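Local coordinates for spike protein P5 (Enterobacteria phage PRD1, PDB 1YQ5), which forms, as a homotrimer and together with P31 and P2, the spike complexes at the five-fold capsid vertices and is essential for infectivity, at residues V3-G16 against F29-G43. Sequence-based numbering, arbitrary orientation.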
loop_
_atom_site.group_PDB
_atom_site.type_symbol
_atom_site.label_atom_id
_atom_site.label_comp_id
_atom_site.label_asym_id
_atom_site.label_seq_id
_atom_site.Cartn_x
_atom_site.Cartn_y
_atom_site.Cartn_z
ATOM N N VAL A 3 -2.276 18.309 3.191
ATOM C CA VAL A 3 -1.122 17.946 4.006
ATOM C C VAL A 3 -0.148 19.115 4.075
ATOM O O VAL A 3 -0.143 19.987 3.204
ATOM C CB VAL A 3 -0.407 16.709 3.423
ATOM C CG1 VAL A 3 -1.391 15.558 3.300
ATOM C CG2 VAL A 3 0.187 17.038 2.069
ATOM N N THR A 4 0.681 19.131 5.111
ATOM C CA THR A 4 1.644 20.214 5.293
ATOM C C THR A 4 2.875 20.062 4.408
ATOM O O THR A 4 3.440 21.054 3.941
ATOM C CB THR A 4 2.110 20.291 6.755
ATOM O OG1 THR A 4 2.794 19.082 7.099
ATOM C CG2 THR A 4 0.913 20.466 7.685
ATOM N N ASP A 5 3.292 18.822 4.181
ATOM C CA ASP A 5 4.465 18.564 3.361
ATOM C C ASP A 5 4.284 17.335 2.492
ATOM O O ASP A 5 3.703 16.338 2.918
ATOM C CB ASP A 5 5.698 18.374 4.244
ATOM C CG ASP A 5 5.905 19.526 5.199
ATOM O OD1 ASP A 5 5.250 19.545 6.262
ATOM O OD2 ASP A 5 6.713 20.417 4.876
ATOM N N ALA A 6 4.794 17.417 1.269
ATOM C CA ALA A 6 4.702 16.305 0.334
ATOM C C ALA A 6 5.683 16.517 -0.802
ATOM O O ALA A 6 6.071 17.649 -1.107
ATOM C CB ALA A 6 3.280 16.189 -0.217
ATOM N N LEU A 7 6.088 15.419 -1.423
ATOM C CA LEU A 7 7.011 15.473 -2.544
ATOM C C LEU A 7 6.731 14.271 -3.435
ATOM O O LEU A 7 6.671 13.144 -2.959
ATOM C CB LEU A 7 8.457 15.429 -2.047
ATOM C CG LEU A 7 9.531 15.507 -3.133
ATOM C CD1 LEU A 7 9.414 16.845 -3.841
ATOM C CD2 LEU A 7 10.920 15.355 -2.518
ATOM N N SER A 8 6.539 14.524 -4.724
ATOM C CA SER A 8 6.275 13.463 -5.685
ATOM C C SER A 8 7.333 13.567 -6.777
ATOM O O SER A 8 7.528 14.632 -7.368
ATOM C CB SER A 8 4.867 13.619 -6.267
ATOM O OG SER A 8 4.533 12.513 -7.090
ATOM N N LEU A 9 8.017 12.458 -7.039
ATOM C CA LEU A 9 9.086 12.441 -8.023
ATOM C C LEU A 9 8.918 11.377 -9.098
ATOM O O LEU A 9 8.298 10.334 -8.875
ATOM C CB LEU A 9 10.426 12.196 -7.323
ATOM C CG LEU A 9 10.766 13.015 -6.076
ATOM C CD1 LEU A 9 11.993 12.423 -5.402
ATOM C CD2 LEU A 9 11.001 14.469 -6.459
HETATM N N MSE A 10 9.485 11.659 -10.265
HETATM C CA MSE A 10 9.473 10.724 -11.379
HETATM C C MSE A 10 10.958 10.474 -11.645
HETATM O O MSE A 10 11.710 11.396 -11.976
HETATM C CB MSE A 10 8.786 11.339 -12.601
HETATM C CG MSE A 10 8.454 10.331 -13.702
HETATM SE SE MSE A 10 10.003 9.848 -14.757
HETATM C CE MSE A 10 10.089 11.470 -15.816
ATOM N N TYR A 11 11.364 9.220 -11.480
ATOM C CA TYR A 11 12.750 8.785 -11.625
ATOM C C TYR A 11 12.902 7.872 -12.845
ATOM O O TYR A 11 12.174 6.890 -12.986
ATOM C CB TYR A 11 13.121 8.033 -10.344
ATOM C CG TYR A 11 14.589 7.855 -10.031
ATOM C CD1 TYR A 11 15.446 8.950 -9.933
ATOM C CD2 TYR A 11 15.097 6.592 -9.723
ATOM C CE1 TYR A 11 16.776 8.790 -9.524
ATOM C CE2 TYR A 11 16.420 6.420 -9.314
ATOM C CZ TYR A 11 17.252 7.522 -9.213
ATOM O OH TYR A 11 18.551 7.357 -8.777
ATOM N N SER A 12 13.844 8.202 -13.723
ATOM C CA SER A 12 14.090 7.410 -14.932
ATOM C C SER A 12 15.538 7.608 -15.362
ATOM O O SER A 12 16.263 8.390 -14.750
ATOM C CB SER A 12 13.182 7.876 -16.069
ATOM O OG SER A 12 13.571 9.168 -16.509
ATOM N N THR A 13 15.952 6.914 -16.422
ATOM C CA THR A 13 17.315 7.055 -16.922
ATOM C C THR A 13 17.534 8.486 -17.407
ATOM O O THR A 13 18.666 8.967 -17.455
ATOM C CB THR A 13 17.599 6.102 -18.102
ATOM O OG1 THR A 13 16.653 6.340 -19.151
ATOM C CG2 THR A 13 17.515 4.651 -17.649
ATOM N N SER A 14 16.444 9.162 -17.762
ATOM C CA SER A 14 16.515 10.541 -18.241
ATOM C C SER A 14 16.390 11.554 -17.110
ATOM O O SER A 14 16.739 12.727 -17.276
ATOM C CB SER A 14 15.406 10.809 -19.264
ATOM O OG SER A 14 15.551 9.975 -20.398
ATOM N N THR A 15 15.889 11.108 -15.963
ATOM C CA THR A 15 15.713 12.004 -14.835
ATOM C C THR A 15 16.397 11.561 -13.544
ATOM O O THR A 15 15.737 11.260 -12.546
ATOM C CB THR A 15 14.205 12.261 -14.558
ATOM O OG1 THR A 15 13.522 11.012 -14.405
ATOM C CG2 THR A 15 13.574 13.038 -15.711
ATOM N N GLY A 16 17.725 11.502 -13.586
ATOM C CA GLY A 16 18.503 11.167 -12.405
ATOM C C GLY A 16 18.832 9.736 -12.030
ATOM O O GLY A 16 19.629 9.523 -11.123
ATOM N N PHE A 29 18.890 4.796 -4.104
ATOM C CA PHE A 29 18.839 5.763 -5.195
ATOM C C PHE A 29 19.242 7.196 -4.861
ATOM O O PHE A 29 18.863 7.744 -3.829
ATOM C CB PHE A 29 17.420 5.814 -5.776
ATOM C CG PHE A 29 16.973 4.545 -6.437
ATOM C CD1 PHE A 29 15.624 4.197 -6.438
ATOM C CD2 PHE A 29 17.879 3.720 -7.098
ATOM C CE1 PHE A 29 15.186 3.048 -7.089
ATOM C CE2 PHE A 29 17.449 2.568 -7.753
ATOM C CZ PHE A 29 16.096 2.234 -7.748
ATOM N N ASP A 30 20.006 7.791 -5.769
ATOM C CA ASP A 30 20.420 9.182 -5.664
ATOM C C ASP A 30 19.242 9.883 -6.342
ATOM O O ASP A 30 19.051 9.727 -7.547
ATOM C CB ASP A 30 21.691 9.411 -6.484
ATOM C CG ASP A 30 22.068 10.880 -6.588
ATOM O OD1 ASP A 30 21.165 11.745 -6.632
ATOM O OD2 ASP A 30 23.279 11.168 -6.644
ATOM N N LEU A 31 18.451 10.636 -5.585
ATOM C CA LEU A 31 17.286 11.306 -6.162
ATOM C C LEU A 31 17.473 12.789 -6.490
ATOM O O LEU A 31 16.502 13.487 -6.798
ATOM C CB LEU A 31 16.083 11.147 -5.229
ATOM C CG LEU A 31 15.648 9.715 -4.899
ATOM C CD1 LEU A 31 14.486 9.750 -3.908
ATOM C CD2 LEU A 31 15.243 8.992 -6.172
ATOM N N SER A 32 18.711 13.267 -6.439
ATOM C CA SER A 32 18.983 14.676 -6.715
ATOM C C SER A 32 18.529 15.093 -8.111
ATOM O O SER A 32 18.052 16.209 -8.307
ATOM C CB SER A 32 20.477 14.973 -6.551
ATOM O OG SER A 32 21.251 14.222 -7.469
ATOM N N GLY A 33 18.668 14.187 -9.073
ATOM C CA GLY A 33 18.277 14.495 -10.438
ATOM C C GLY A 33 16.874 14.073 -10.827
ATOM O O GLY A 33 16.496 14.178 -11.993
ATOM N N ALA A 34 16.094 13.589 -9.864
ATOM C CA ALA A 34 14.731 13.164 -10.151
ATOM C C ALA A 34 13.871 14.362 -10.536
ATOM O O ALA A 34 14.122 15.486 -10.098
ATOM C CB ALA A 34 14.131 12.463 -8.935
ATOM N N LEU A 35 12.861 14.123 -11.365
ATOM C CA LEU A 35 11.961 15.189 -11.786
ATOM C C LEU A 35 10.898 15.403 -10.713
ATOM O O LEU A 35 10.219 14.461 -10.306
ATOM C CB LEU A 35 11.278 14.821 -13.110
ATOM C CG LEU A 35 10.174 15.767 -13.603
ATOM C CD1 LEU A 35 10.758 17.151 -13.859
ATOM C CD2 LEU A 35 9.551 15.214 -14.875
ATOM N N THR A 36 10.756 16.636 -10.244
ATOM C CA THR A 36 9.747 16.921 -9.235
ATOM C C THR A 36 8.396 17.100 -9.921
ATOM O O THR A 36 8.199 18.033 -10.696
ATOM C CB THR A 36 10.099 18.185 -8.430
ATOM O OG1 THR A 36 11.345 17.976 -7.753
ATOM C CG2 THR A 36 9.011 18.490 -7.396
ATOM N N VAL A 37 7.475 16.185 -9.644
ATOM C CA VAL A 37 6.141 16.227 -10.234
ATOM C C VAL A 37 5.237 17.152 -9.432
ATOM O O VAL A 37 4.395 17.852 -9.987
ATOM C CB VAL A 37 5.516 14.821 -10.263
ATOM C CG1 VAL A 37 4.084 14.896 -10.780
ATOM C CG2 VAL A 37 6.356 13.907 -11.144
ATOM N N ASN A 38 5.417 17.150 -8.119
ATOM C CA ASN A 38 4.617 17.992 -7.245
ATOM C C ASN A 38 5.344 18.126 -5.917
ATOM O O ASN A 38 5.948 17.166 -5.428
ATOM C CB ASN A 38 3.234 17.366 -7.022
ATOM C CG ASN A 38 2.333 18.229 -6.151
ATOM O OD1 ASN A 38 1.972 19.351 -6.524
ATOM N ND2 ASN A 38 1.965 17.710 -4.988
ATOM N N SER A 39 5.286 19.322 -5.344
ATOM C CA SER A 39 5.937 19.600 -4.073
ATOM C C SER A 39 5.012 20.450 -3.207
ATOM O O SER A 39 4.373 21.376 -3.702
ATOM C CB SER A 39 7.242 20.357 -4.321
ATOM O OG SER A 39 7.949 20.547 -3.111
ATOM N N VAL A 40 4.935 20.122 -1.920
ATOM C CA VAL A 40 4.100 20.858 -0.978
ATOM C C VAL A 40 4.926 21.164 0.266
ATOM O O VAL A 40 5.509 20.264 0.871
ATOM C CB VAL A 40 2.859 20.038 -0.568
ATOM C CG1 VAL A 40 2.026 20.817 0.443
ATOM C CG2 VAL A 40 2.024 19.713 -1.801
ATOM N N GLY A 41 4.982 22.437 0.644
ATOM C CA GLY A 41 5.754 22.814 1.815
ATOM C C GLY A 41 7.236 22.629 1.555
ATOM O O GLY A 41 7.654 22.477 0.409
ATOM N N THR A 42 8.036 22.624 2.616
ATOM C CA THR A 42 9.475 22.474 2.478
ATOM C C THR A 42 10.051 21.384 3.376
ATOM O O THR A 42 11.272 21.253 3.491
ATOM C CB THR A 42 10.188 23.788 2.825
ATOM O OG1 THR A 42 9.824 24.177 4.155
ATOM C CG2 THR A 42 9.778 24.891 1.863
ATOM N N GLY A 43 9.182 20.603 4.004
ATOM C CA GLY A 43 9.648 19.555 4.897
ATOM C C GLY A 43 10.244 18.332 4.226
ATOM O O GLY A 43 11.023 17.603 4.844
HETATM O O HOH W 1 6.607 23.102 5.065
HETATM O O HOH W 2 21.460 6.278 -7.771
HETATM O O HOH W 3 19.971 11.682 -9.374
#
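Y11 lays one face of its ring under L31, whose CD2 sits 3.8 Å from the Y11 ring centroid and only 14° off the normal, a CH-pi contact. Y11 CE2 meets F29 CG at 3.5 Å, over a face of the F29 ring; the planes are inclined at 46°, an oblique aromatic pair. With CG anti to the backbone N, the tyrosine reaches D30: Y11 OH donates to D30 O at 2.7 Å, arriving well above the carbonyl plane. Beyond this cluster the backbones pair antiparallel, strands 5-11 and 38-40 running at 167°, as the outer pair, within this chain, of one sheet of the jelly-roll domain; 5-11 lies between 35-40 and 135-142. A classic beta bulge shifts the register: S8 O receives V37 N at 2.8 Å and, weakly, N38 N at 3.4 Å. At the bulge V37 points toward strand 5-11, and its CG2 packs 3.8 Å from M10 CB. L9 shares the sheet face of L7 and T36, its CD1 3.9 Å from L31 CD1. Y108 of the second subunit packs on V37 and N38. At the far end D5 OD2 accepts G43 N at 2.6 Å, while OD1 forms a salt bridge with K57.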